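Local coordinates for amino acid ABC transporter, periplasmic amino acid-binding protein (Brucella ovis, PDB 4Z9N) that binds glutathione and, as a periplasmic solute-binding protein, probably hands it or related amino-acid solutes to a membrane ABC transporter, at residues G80-W91 against K210-R218; A234-Q245 against I285-I295. All coordinates share one frame; numbering follows the deposited sequence.

Contact 1. Residues G80-W91 against K210-R218; sequences GEVDVLIRNTTW and KEPFGLTVR. With GSH (glutathione), chain U.
Leu85 and Thr216 form an antiparallel hydrogen-bonded pair, and Thr90 and Phe213 are bridged further along. In this periplasmic binding protein fold the two short ladders, offset by two residues, join strand 84-85 of one sheet to strand 211-218 of another. Residues 87-90 supply part of the glutathione pocket. Backbone bonds carry the pairing: Gly214 N to Thr89 O is 2.8 Å, and Trp91 N to Pro212 O is nearly straight at 167°. Water 3 sits in the loop between the ladders, accepting from Arg87 N and Thr89 N and donating to Gly214 O.

Apolar contacts are few. CG1, CG2 and CD1 of Ile86 all lie within 4.0 Å of Leu215 CD2, with CG2 closest at 3.7 Å. The ring of Phe213 presents a face to Asn88, whose CA stands 3.7 Å from the ring centroid in a CH-pi contact.

Polar side chains bond at the ends and to the ligand. Arg218 bends at chi3 (-66°), and NH1 reaches Val82 O at 2.9 Å in the guanidinium plane. Arg87 grips glutathione OE1 with both NH1 and NH2, while Asn88 ND2 donates to glutathione O2. Thr90 OG1 accepts from the ligand amino nitrogen N1 and donates to the anti lone pair of Glu211 OE1 at 2.5 Å.

Contact 2. Residues A234-Q245 against I285-I295; sequences ALLNAEEYGITQ and IIKGVGNYGEI
Leu235 is a knob in a hole formed by Ile285, Val289, Tyr292 and Ile295. Its CD2 meets Ile285 CG2 at 3.5 Å, and its CD1 turns to Ile295 CD1. Ala238 CB presses on Ile286 CD1 at 3.5 Å, tighter than usual for two carbons. Leu236 CD2 lies over one face of the Tyr292 ring, 3.8 Å from its centroid, in a CH-pi contact. The Tyr292 hydroxyl bonds to Asn107.

The contact joins the end of helix 222-240 and the turn after it to helices 281-289 and 292-299. Helix 44-57 packs on Leu235 and Tyr292. Segments 234-240 and 285-289 run almost perpendicular, at 86°. A Schellman motif with Gly242 as C-prime residue ends the first. Beyond the second, Asn291 and Glu294 form a capping box.

The capping residues also bond across the contact. With Asn291 CG between the backbone N and the carbonyl carbon (chi1 68°), OD1 accepts from Glu294 N. ND2 donates to Ile243 O at 2.8 Å, with the oxygen in the Asn291 amide plane but the donor above the Ile243 carbonyl plane. Glu294 OE2 takes Asn291 N on its anti side and Gln245 N on its syn lone pair. Gln245 NE2 reaches Lys287 O, 2.9 Å away and nearly straight at 175°.

Overall arrangement
From the N terminus, strands 21-25 and 63-67 come first, and strand 84-85 then joins their parallel sheet. The chain next builds strand 101-117 and the region from 134 to 203. Strand 211-218 returns, and contact 1 closes this loop of 118 residues, tying the first sheet to the strand paired with 101-117. Helix 222-240 follows almost at once. Contact 2 closes a shorter loop of 39 residues, nearly half helix and without strand, joining that helix to 281-289 and 292-299. The contacts are in series, neither nested nor crossed. The centres of contact 1 and contact 2 are about 21 Å apart. Lys210 of contact 1 forms a salt bridge with Glu240 in the second subunit's copy of 234-245, so the two contacts meet across the dimer.

Contact 1. Residues G80-W91 against K210-R218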
loop_
_atom_site.group_PDB
_atom_site.type_symbol
_atom_site.label_atom_id
_atom_site.label_comp_id
_atom_site.label_asym_id
_atom_site.label_seq_id
_atom_site.Cartn_x
_atom_site.Cartn_y
_atom_site.Cartn_z
ATOM N N GLY D 80 0.612 0.020 25.435
ATOM C CA GLY D 80 -0.796 0.358 25.487
ATOM C C GLY D 80 -1.060 1.787 25.924
ATOM O O GLY D 80 -2.216 2.203 26.042
ATOM N N GLU D 81 0.004 2.552 26.163
ATOM C CA GLU D 81 -0.175 3.919 26.637
ATOM C C GLU D 81 -0.872 4.748 25.553
ATOM O O GLU D 81 -1.694 5.608 25.870
ATOM C CB GLU D 81 1.156 4.561 27.032
ATOM C CG GLU D 81 1.067 6.079 27.246
ATOM C CD GLU D 81 2.387 6.719 27.657
ATOM O OE1 GLU D 81 2.402 7.956 27.866
ATOM O OE2 GLU D 81 3.399 5.990 27.766
ATOM N N VAL D 82 -0.547 4.487 24.286
ATOM C CA VAL D 82 -1.294 5.101 23.185
ATOM C C VAL D 82 -1.968 4.015 22.363
ATOM O O VAL D 82 -1.498 2.874 22.303
ATOM C CB VAL D 82 -0.407 6.007 22.275
ATOM C CG1 VAL D 82 0.219 7.134 23.092
ATOM C CG2 VAL D 82 0.662 5.192 21.530
ATOM N N ASP D 83 -3.070 4.394 21.726
ATOM C CA ASP D 83 -3.878 3.489 20.918
ATOM C C ASP D 83 -3.361 3.399 19.479
ATOM O O ASP D 83 -3.577 2.398 18.800
ATOM C CB ASP D 83 -5.339 3.960 20.914
ATOM C CG ASP D 83 -5.916 4.082 22.316
ATOM O OD1 ASP D 83 -5.772 3.131 23.111
ATOM O OD2 ASP D 83 -6.505 5.137 22.625
ATOM N N VAL D 84 -2.696 4.456 19.023
ATOM C CA VAL D 84 -2.179 4.548 17.656
ATOM C C VAL D 84 -1.000 5.520 17.657
ATOM O O VAL D 84 -0.938 6.439 18.482
ATOM C CB VAL D 84 -3.285 5.003 16.647
ATOM C CG1 VAL D 84 -3.802 6.397 16.993
ATOM C CG2 VAL D 84 -2.795 4.933 15.182
ATOM N N LEU D 85 -0.055 5.288 16.753
ATOM C CA LEU D 85 1.107 6.149 16.597
ATOM C C LEU D 85 1.099 6.738 15.201
ATOM O O LEU D 85 1.210 6.009 14.222
ATOM C CB LEU D 85 2.402 5.368 16.836
ATOM C CG LEU D 85 3.707 6.134 16.634
ATOM C CD1 LEU D 85 3.916 7.182 17.755
ATOM C CD2 LEU D 85 4.894 5.146 16.608
ATOM N N ILE D 86 0.928 8.049 15.113
ATOM C CA ILE D 86 0.902 8.730 13.828
ATOM C C ILE D 86 1.898 9.857 13.965
ATOM O O ILE D 86 1.580 10.905 14.495
ATOM C CB ILE D 86 -0.496 9.217 13.469
ATOM C CG1 ILE D 86 -1.467 8.041 13.527
ATOM C CG2 ILE D 86 -0.496 9.799 12.040
ATOM C CD1 ILE D 86 -2.915 8.390 13.222
ATOM N N ARG D 87 3.126 9.614 13.525
ATOM C CA ARG D 87 4.228 10.473 13.928
ATOM C C ARG D 87 5.429 10.286 13.012
ATOM O O ARG D 87 6.485 9.851 13.467
ATOM C CB ARG D 87 4.599 10.173 15.396
ATOM C CG ARG D 87 5.728 11.026 16.003
ATOM C CD ARG D 87 6.582 10.184 16.928
ATOM N NE ARG D 87 7.829 10.841 17.330
ATOM C CZ ARG D 87 8.910 10.916 16.552
ATOM N NH1 ARG D 87 8.878 10.426 15.318
ATOM N NH2 ARG D 87 10.011 11.516 17.001
ATOM N N ASN D 88 5.261 10.635 11.734
ATOM C CA ASN D 88 6.356 10.639 10.750
ATOM C C ASN D 88 7.302 9.456 10.956
ATOM O O ASN D 88 8.517 9.607 10.936
ATOM C CB ASN D 88 7.146 12.000 10.770
ATOM C CG ASN D 88 7.623 12.447 12.179
ATOM O OD1 ASN D 88 6.819 12.733 13.078
ATOM N ND2 ASN D 88 8.948 12.572 12.340
ATOM N N THR D 89 6.705 8.278 11.128
ATOM C CA THR D 89 7.416 7.062 11.500
ATOM C C THR D 89 7.481 6.087 10.326
ATOM O O THR D 89 6.458 5.617 9.818
ATOM C CB THR D 89 6.744 6.389 12.707
ATOM O OG1 THR D 89 6.968 7.164 13.902
ATOM C CG2 THR D 89 7.252 4.978 12.881
ATOM N N THR D 90 8.697 5.786 9.891
ATOM C CA THR D 90 8.885 4.999 8.678
ATOM C C THR D 90 8.521 3.519 8.865
ATOM O O THR D 90 8.940 2.876 9.822
ATOM C CB THR D 90 10.340 5.127 8.190
ATOM O OG1 THR D 90 10.615 6.502 7.898
ATOM C CG2 THR D 90 10.570 4.273 6.941
ATOM N N TRP D 91 7.698 3.005 7.959
ATOM C CA TRP D 91 7.432 1.566 7.851
ATOM C C TRP D 91 8.662 0.856 7.290
ATOM O O TRP D 91 9.066 1.122 6.155
ATOM C CB TRP D 91 6.236 1.335 6.929
ATOM C CG TRP D 91 5.668 -0.064 6.866
ATOM C CD1 TRP D 91 6.227 -1.246 7.302
ATOM C CD2 TRP D 91 4.403 -0.392 6.322
ATOM N NE1 TRP D 91 5.347 -2.295 7.068
ATOM C CE2 TRP D 91 4.230 -1.785 6.450
ATOM C CE3 TRP D 91 3.387 0.366 5.730
ATOM C CZ2 TRP D 91 3.078 -2.425 6.017
ATOM C CZ3 TRP D 91 2.252 -0.272 5.297
ATOM C CH2 TRP D 91 2.097 -1.653 5.454
ATOM N N LYS D 210 14.049 5.528 1.037
ATOM C CA LYS D 210 12.594 5.513 1.052
ATOM C C LYS D 210 12.114 5.628 2.494
ATOM O O LYS D 210 12.554 4.864 3.365
ATOM C CB LYS D 210 12.058 4.223 0.421
ATOM C CG LYS D 210 12.274 4.152 -1.085
ATOM C CD LYS D 210 11.760 2.825 -1.650
ATOM C CE LYS D 210 12.739 1.702 -1.333
ATOM N NZ LYS D 210 12.348 0.471 -2.141
ATOM N N GLU D 211 11.221 6.581 2.756
ATOM C CA GLU D 211 10.694 6.767 4.108
ATOM C C GLU D 211 9.175 6.886 4.074
ATOM O O GLU D 211 8.610 7.983 4.151
ATOM C CB GLU D 211 11.301 8.008 4.789
ATOM C CG GLU D 211 12.812 8.082 4.745
ATOM C CD GLU D 211 13.533 7.313 5.854
ATOM O OE1 GLU D 211 12.888 6.748 6.769
ATOM O OE2 GLU D 211 14.787 7.289 5.798
ATOM N N PRO D 212 8.493 5.748 3.917
ATOM C CA PRO D 212 7.029 5.785 3.950
ATOM C C PRO D 212 6.501 5.922 5.388
ATOM O O PRO D 212 6.710 5.032 6.222
ATOM C CB PRO D 212 6.640 4.443 3.302
ATOM C CG PRO D 212 7.820 3.520 3.636
ATOM C CD PRO D 212 9.027 4.431 3.531
ATOM N N PHE D 213 5.836 7.042 5.682
ATOM C CA PHE D 213 5.308 7.290 7.034
ATOM C C PHE D 213 4.089 6.402 7.244
ATOM O O PHE D 213 3.148 6.463 6.447
ATOM C CB PHE D 213 4.904 8.760 7.222
ATOM C CG PHE D 213 6.055 9.733 7.174
ATOM C CD1 PHE D 213 7.367 9.285 7.038
ATOM C CD2 PHE D 213 5.821 11.101 7.283
ATOM C CE1 PHE D 213 8.437 10.193 6.988
ATOM C CE2 PHE D 213 6.878 12.027 7.228
ATOM C CZ PHE D 213 8.196 11.559 7.102
ATOM N N GLY D 214 4.098 5.594 8.301
ATOM C CA GLY D 214 3.048 4.602 8.505
ATOM C C GLY D 214 2.146 4.845 9.692
ATOM O O GLY D 214 2.565 5.386 10.700
ATOM N N LEU D 215 0.873 4.493 9.527
ATOM C CA LEU D 215 -0.100 4.525 10.605
ATOM C C LEU D 215 0.110 3.287 11.453
ATOM O O LEU D 215 -0.208 2.176 11.028
ATOM C CB LEU D 215 -1.515 4.575 10.028
ATOM C CG LEU D 215 -1.685 5.731 9.036
ATOM C CD1 LEU D 215 -3.043 5.666 8.385
ATOM C CD2 LEU D 215 -1.473 7.081 9.716
ATOM N N THR D 216 0.663 3.469 12.647
ATOM C CA THR D 216 1.278 2.346 13.350
ATOM C C THR D 216 0.397 1.865 14.497
ATOM O O THR D 216 -0.045 2.667 15.299
ATOM C CB THR D 216 2.665 2.763 13.860
ATOM O OG1 THR D 216 3.389 3.342 12.763
ATOM C CG2 THR D 216 3.441 1.562 14.406
ATOM N N VAL D 217 0.102 0.566 14.531
ATOM C CA VAL D 217 -0.742 -0.027 15.569
ATOM C C VAL D 217 -0.077 -1.293 16.107
ATOM O O VAL D 217 0.885 -1.799 15.522
ATOM C CB VAL D 217 -2.166 -0.365 15.056
ATOM C CG1 VAL D 217 -2.961 0.903 14.705
ATOM C CG2 VAL D 217 -2.095 -1.309 13.855
ATOM N N ARG D 218 -0.601 -1.808 17.211
ATOM C CA ARG D 218 -0.143 -3.095 17.734
ATOM C C ARG D 218 -0.659 -4.227 16.844
ATOM O O ARG D 218 -1.755 -4.138 16.301
ATOM C CB ARG D 218 -0.616 -3.296 19.181
ATOM C CG ARG D 218 0.023 -2.340 20.170
ATOM C CD ARG D 218 -0.457 -2.599 21.596
ATOM N NE ARG D 218 -1.874 -2.316 21.767
ATOM C CZ ARG D 218 -2.370 -1.112 22.032
ATOM N NH1 ARG D 218 -1.565 -0.066 22.145
ATOM N NH2 ARG D 218 -3.677 -0.951 22.162
HETATM N N1 GSH U . 11.012 8.814 9.690
HETATM C CA1 GSH U . 12.233 8.597 10.468
HETATM C C1 GSH U . 12.020 7.387 11.375
HETATM O O11 GSH U . 12.998 6.932 12.030
HETATM O O12 GSH U . 10.882 6.850 11.482
HETATM C CB1 GSH U . 12.575 9.806 11.355
HETATM C CG1 GSH U . 11.404 10.061 12.324
HETATM C CD1 GSH U . 11.843 11.085 13.365
HETATM O OE1 GSH U . 11.794 10.853 14.534
HETATM N N2 GSH U . 12.315 12.365 12.896
HETATM C CA2 GSH U . 12.756 13.328 13.888
HETATM C C2 GSH U . 11.620 13.749 14.832
HETATM O O2 GSH U . 10.466 13.605 14.585
HETATM C CB2 GSH U . 13.460 14.510 13.213
HETATM S SG2 GSH U . 12.308 15.560 12.285
HETATM N N3 GSH U . 12.017 14.305 16.108
HETATM C CA3 GSH U . 11.015 14.717 17.053
HETATM C C3 GSH U . 11.325 14.067 18.401
HETATM O O31 GSH U . 10.718 14.480 19.424
HETATM O O32 GSH U . 12.165 13.119 18.488
HETATM O O HOH W 1 -4.051 1.287 23.891
HETATM O O HOH W 2 -2.765 -0.296 18.672
HETATM O O HOH W 3 3.714 7.838 11.344
#

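Contact 2. Residues A234-Q245 against I285-I295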
loop_
_atom_site.group_PDB
_atom_site.type_symbol
_atom_site.label_atom_id
_atom_site.label_comp_id
_atom_site.label_asym_id
_atom_site.label_seq_id
_atom_site.Cartn_x
_atom_site.Cartn_y
_atom_site.Cartn_z
ATOM N N ALA D 234 -10.644 6.090 3.412
ATOM C CA ALA D 234 -11.797 6.958 3.245
ATOM C C ALA D 234 -11.328 8.358 2.868
ATOM O O ALA D 234 -11.909 8.994 1.983
ATOM C CB ALA D 234 -12.653 7.006 4.515
ATOM N N LEU D 235 -10.281 8.836 3.532
ATOM C CA LEU D 235 -9.745 10.160 3.214
ATOM C C LEU D 235 -9.305 10.237 1.749
ATOM O O LEU D 235 -9.540 11.246 1.067
ATOM C CB LEU D 235 -8.566 10.507 4.129
ATOM C CG LEU D 235 -8.935 10.806 5.588
ATOM C CD1 LEU D 235 -7.684 10.867 6.453
ATOM C CD2 LEU D 235 -9.729 12.108 5.680
ATOM N N LEU D 236 -8.637 9.180 1.283
ATOM C CA LEU D 236 -8.180 9.118 -0.107
ATOM C C LEU D 236 -9.350 9.048 -1.096
ATOM O O LEU D 236 -9.383 9.793 -2.077
ATOM C CB LEU D 236 -7.257 7.921 -0.314
ATOM C CG LEU D 236 -5.890 8.019 0.393
ATOM C CD1 LEU D 236 -5.027 6.766 0.144
ATOM C CD2 LEU D 236 -5.123 9.294 -0.023
ATOM N N ASN D 237 -10.296 8.137 -0.850
ATOM C CA ASN D 237 -11.441 7.994 -1.750
ATOM C C ASN D 237 -12.237 9.297 -1.848
ATOM O O ASN D 237 -12.651 9.688 -2.945
ATOM C CB ASN D 237 -12.360 6.841 -1.305
ATOM C CG ASN D 237 -11.931 5.494 -1.871
ATOM O OD1 ASN D 237 -12.226 5.168 -3.021
ATOM N ND2 ASN D 237 -11.223 4.707 -1.064
ATOM N N ALA D 238 -12.437 9.961 -0.713
ATOM C CA ALA D 238 -13.196 11.209 -0.693
ATOM C C ALA D 238 -12.525 12.256 -1.571
ATOM O O ALA D 238 -13.197 12.935 -2.355
ATOM C CB ALA D 238 -13.354 11.729 0.728
ATOM N N GLU D 239 -11.205 12.372 -1.482
ATOM C CA GLU D 239 -10.537 13.349 -2.338
ATOM C C GLU D 239 -10.723 12.959 -3.803
ATOM O O GLU D 239 -11.072 13.803 -4.636
ATOM C CB GLU D 239 -9.043 13.496 -2.027
ATOM C CG GLU D 239 -8.436 14.630 -2.864
ATOM C CD GLU D 239 -6.930 14.740 -2.802
ATOM O OE1 GLU D 239 -6.253 13.800 -2.318
ATOM O OE2 GLU D 239 -6.421 15.802 -3.237
ATOM N N GLU D 240 -10.521 11.682 -4.116
ATOM C CA GLU D 240 -10.680 11.209 -5.496
ATOM C C GLU D 240 -12.077 11.524 -6.059
ATOM O O GLU D 240 -12.234 11.827 -7.256
ATOM C CB GLU D 240 -10.409 9.697 -5.588
ATOM C CG GLU D 240 -10.388 9.194 -7.039
ATOM C CD GLU D 240 -10.266 7.678 -7.155
ATOM O OE1 GLU D 240 -9.692 7.054 -6.241
ATOM O OE2 GLU D 240 -10.765 7.123 -8.161
ATOM N N TYR D 241 -13.091 11.481 -5.194
ATOM C CA TYR D 241 -14.463 11.704 -5.632
ATOM C C TYR D 241 -14.921 13.159 -5.452
ATOM O O TYR D 241 -16.084 13.468 -5.670
ATOM C CB TYR D 241 -15.428 10.769 -4.892
ATOM C CG TYR D 241 -15.179 9.276 -5.061
ATOM C CD1 TYR D 241 -14.434 8.778 -6.118
ATOM C CD2 TYR D 241 -15.713 8.364 -4.159
ATOM C CE1 TYR D 241 -14.227 7.405 -6.268
ATOM C CE2 TYR D 241 -15.512 6.999 -4.303
ATOM C CZ TYR D 241 -14.767 6.524 -5.358
ATOM O OH TYR D 241 -14.566 5.161 -5.493
ATOM N N GLY D 242 -14.006 14.051 -5.088
ATOM C CA GLY D 242 -14.328 15.466 -4.960
ATOM C C GLY D 242 -15.232 15.800 -3.782
ATOM O O GLY D 242 -15.984 16.788 -3.821
ATOM N N ILE D 243 -15.155 14.975 -2.736
ATOM C CA ILE D 243 -15.927 15.182 -1.519
ATOM C C ILE D 243 -15.067 15.927 -0.518
ATOM O O ILE D 243 -13.978 15.463 -0.147
ATOM C CB ILE D 243 -16.430 13.855 -0.919
ATOM C CG1 ILE D 243 -17.264 13.099 -1.942
ATOM C CG2 ILE D 243 -17.286 14.129 0.334
ATOM C CD1 ILE D 243 -17.422 11.639 -1.611
ATOM N N THR D 244 -15.562 17.077 -0.084
ATOM C CA THR D 244 -14.802 17.976 0.771
ATOM C C THR D 244 -15.555 18.254 2.065
ATOM O O THR D 244 -16.739 17.931 2.192
ATOM C CB THR D 244 -14.515 19.313 0.057
ATOM O OG1 THR D 244 -15.749 19.998 -0.187
ATOM C CG2 THR D 244 -13.814 19.071 -1.274
ATOM N N GLN D 245 -14.869 18.867 3.020
ATOM C CA GLN D 245 -15.497 19.262 4.276
ATOM C C GLN D 245 -16.718 20.139 4.018
ATOM O O GLN D 245 -17.749 20.005 4.684
ATOM C CB GLN D 245 -14.493 20.002 5.156
ATOM C CG GLN D 245 -14.977 20.319 6.562
ATOM C CD GLN D 245 -13.875 20.916 7.419
ATOM O OE1 GLN D 245 -13.136 21.794 6.969
ATOM N NE2 GLN D 245 -13.752 20.438 8.657
ATOM N N ILE D 285 -15.886 11.632 9.217
ATOM C CA ILE D 285 -14.485 11.933 8.954
ATOM C C ILE D 285 -14.354 13.253 8.187
ATOM O O ILE D 285 -13.628 14.157 8.604
ATOM C CB ILE D 285 -13.759 10.790 8.180
ATOM C CG1 ILE D 285 -13.730 9.482 8.989
ATOM C CG2 ILE D 285 -12.373 11.230 7.828
ATOM C CD1 ILE D 285 -13.220 8.256 8.200
ATOM N N ILE D 286 -15.037 13.359 7.053
ATOM C CA ILE D 286 -14.860 14.517 6.190
ATOM C C ILE D 286 -15.363 15.812 6.861
ATOM O O ILE D 286 -14.756 16.881 6.718
ATOM C CB ILE D 286 -15.553 14.279 4.835
ATOM C CG1 ILE D 286 -14.988 13.021 4.175
ATOM C CG2 ILE D 286 -15.331 15.453 3.915
ATOM C CD1 ILE D 286 -13.468 13.073 3.928
ATOM N N LYS D 287 -16.458 15.723 7.605
ATOM C CA LYS D 287 -16.913 16.868 8.385
ATOM C C LYS D 287 -15.869 17.297 9.411
ATOM O O LYS D 287 -15.669 18.495 9.650
ATOM C CB LYS D 287 -18.233 16.547 9.085
ATOM C CG LYS D 287 -19.407 16.433 8.128
ATOM C CD LYS D 287 -20.678 16.949 8.737
ATOM C CE LYS D 287 -21.822 16.864 7.729
ATOM N NZ LYS D 287 -23.161 16.743 8.383
ATOM N N GLY D 288 -15.198 16.314 10.005
ATOM C CA GLY D 288 -14.233 16.581 11.055
ATOM C C GLY D 288 -12.929 17.206 10.590
ATOM O O GLY D 288 -12.406 18.112 11.242
ATOM N N VAL D 289 -12.395 16.728 9.466
ATOM C CA VAL D 289 -11.050 17.126 9.044
ATOM C C VAL D 289 -10.935 17.396 7.535
ATOM O O VAL D 289 -9.886 17.840 7.070
ATOM C CB VAL D 289 -10.008 16.057 9.460
ATOM C CG1 VAL D 289 -9.908 15.950 11.005
ATOM C CG2 VAL D 289 -10.346 14.712 8.831
ATOM N N GLY D 290 -11.997 17.141 6.779
ATOM C CA GLY D 290 -11.942 17.264 5.329
ATOM C C GLY D 290 -11.263 16.059 4.692
ATOM O O GLY D 290 -10.924 15.102 5.391
ATOM N N ASN D 291 -11.049 16.088 3.375
ATOM C CA ASN D 291 -10.436 14.924 2.717
ATOM C C ASN D 291 -8.901 14.978 2.772
ATOM O O ASN D 291 -8.319 15.927 3.312
ATOM C CB ASN D 291 -10.931 14.776 1.256
ATOM C CG ASN D 291 -10.444 15.893 0.322
ATOM O OD1 ASN D 291 -9.276 16.292 0.333
ATOM N ND2 ASN D 291 -11.349 16.371 -0.531
ATOM N N TYR D 292 -8.252 13.966 2.200
ATOM C CA TYR D 292 -6.790 13.873 2.239
ATOM C C TYR D 292 -6.111 15.139 1.702
ATOM O O TYR D 292 -5.152 15.631 2.283
ATOM C CB TYR D 292 -6.303 12.668 1.432
ATOM C CG TYR D 292 -4.803 12.510 1.471
ATOM C CD1 TYR D 292 -4.187 11.807 2.503
ATOM C CD2 TYR D 292 -3.997 13.058 0.483
ATOM C CE1 TYR D 292 -2.811 11.653 2.547
ATOM C CE2 TYR D 292 -2.610 12.919 0.528
ATOM C CZ TYR D 292 -2.030 12.214 1.556
ATOM O OH TYR D 292 -0.655 12.077 1.576
ATOM N N GLY D 293 -6.607 15.646 0.574
ATOM C CA GLY D 293 -5.998 16.808 -0.052
ATOM C C GLY D 293 -6.140 18.038 0.811
ATOM O O GLY D 293 -5.250 18.895 0.863
ATOM N N GLU D 294 -7.282 18.138 1.488
ATOM C CA GLU D 294 -7.513 19.259 2.376
ATOM C C GLU D 294 -6.575 19.218 3.582
ATOM O O GLU D 294 -6.083 20.264 4.012
ATOM C CB GLU D 294 -8.968 19.292 2.824
ATOM C CG GLU D 294 -9.956 19.491 1.674
ATOM C CD GLU D 294 -11.352 19.718 2.183
ATOM O OE1 GLU D 294 -11.724 20.903 2.407
ATOM O OE2 GLU D 294 -12.078 18.721 2.371
ATOM N N ILE D 295 -6.316 18.019 4.106
ATOM C CA ILE D 295 -5.380 17.851 5.211
ATOM C C ILE D 295 -3.980 18.220 4.745
ATOM O O ILE D 295 -3.243 18.910 5.453
ATOM C CB ILE D 295 -5.414 16.407 5.764
ATOM C CG1 ILE D 295 -6.776 16.109 6.396
ATOM C CG2 ILE D 295 -4.299 16.179 6.778
ATOM C CD1 ILE D 295 -6.958 14.632 6.743
HETATM O O HOH W 4 -11.278 21.875 5.019
#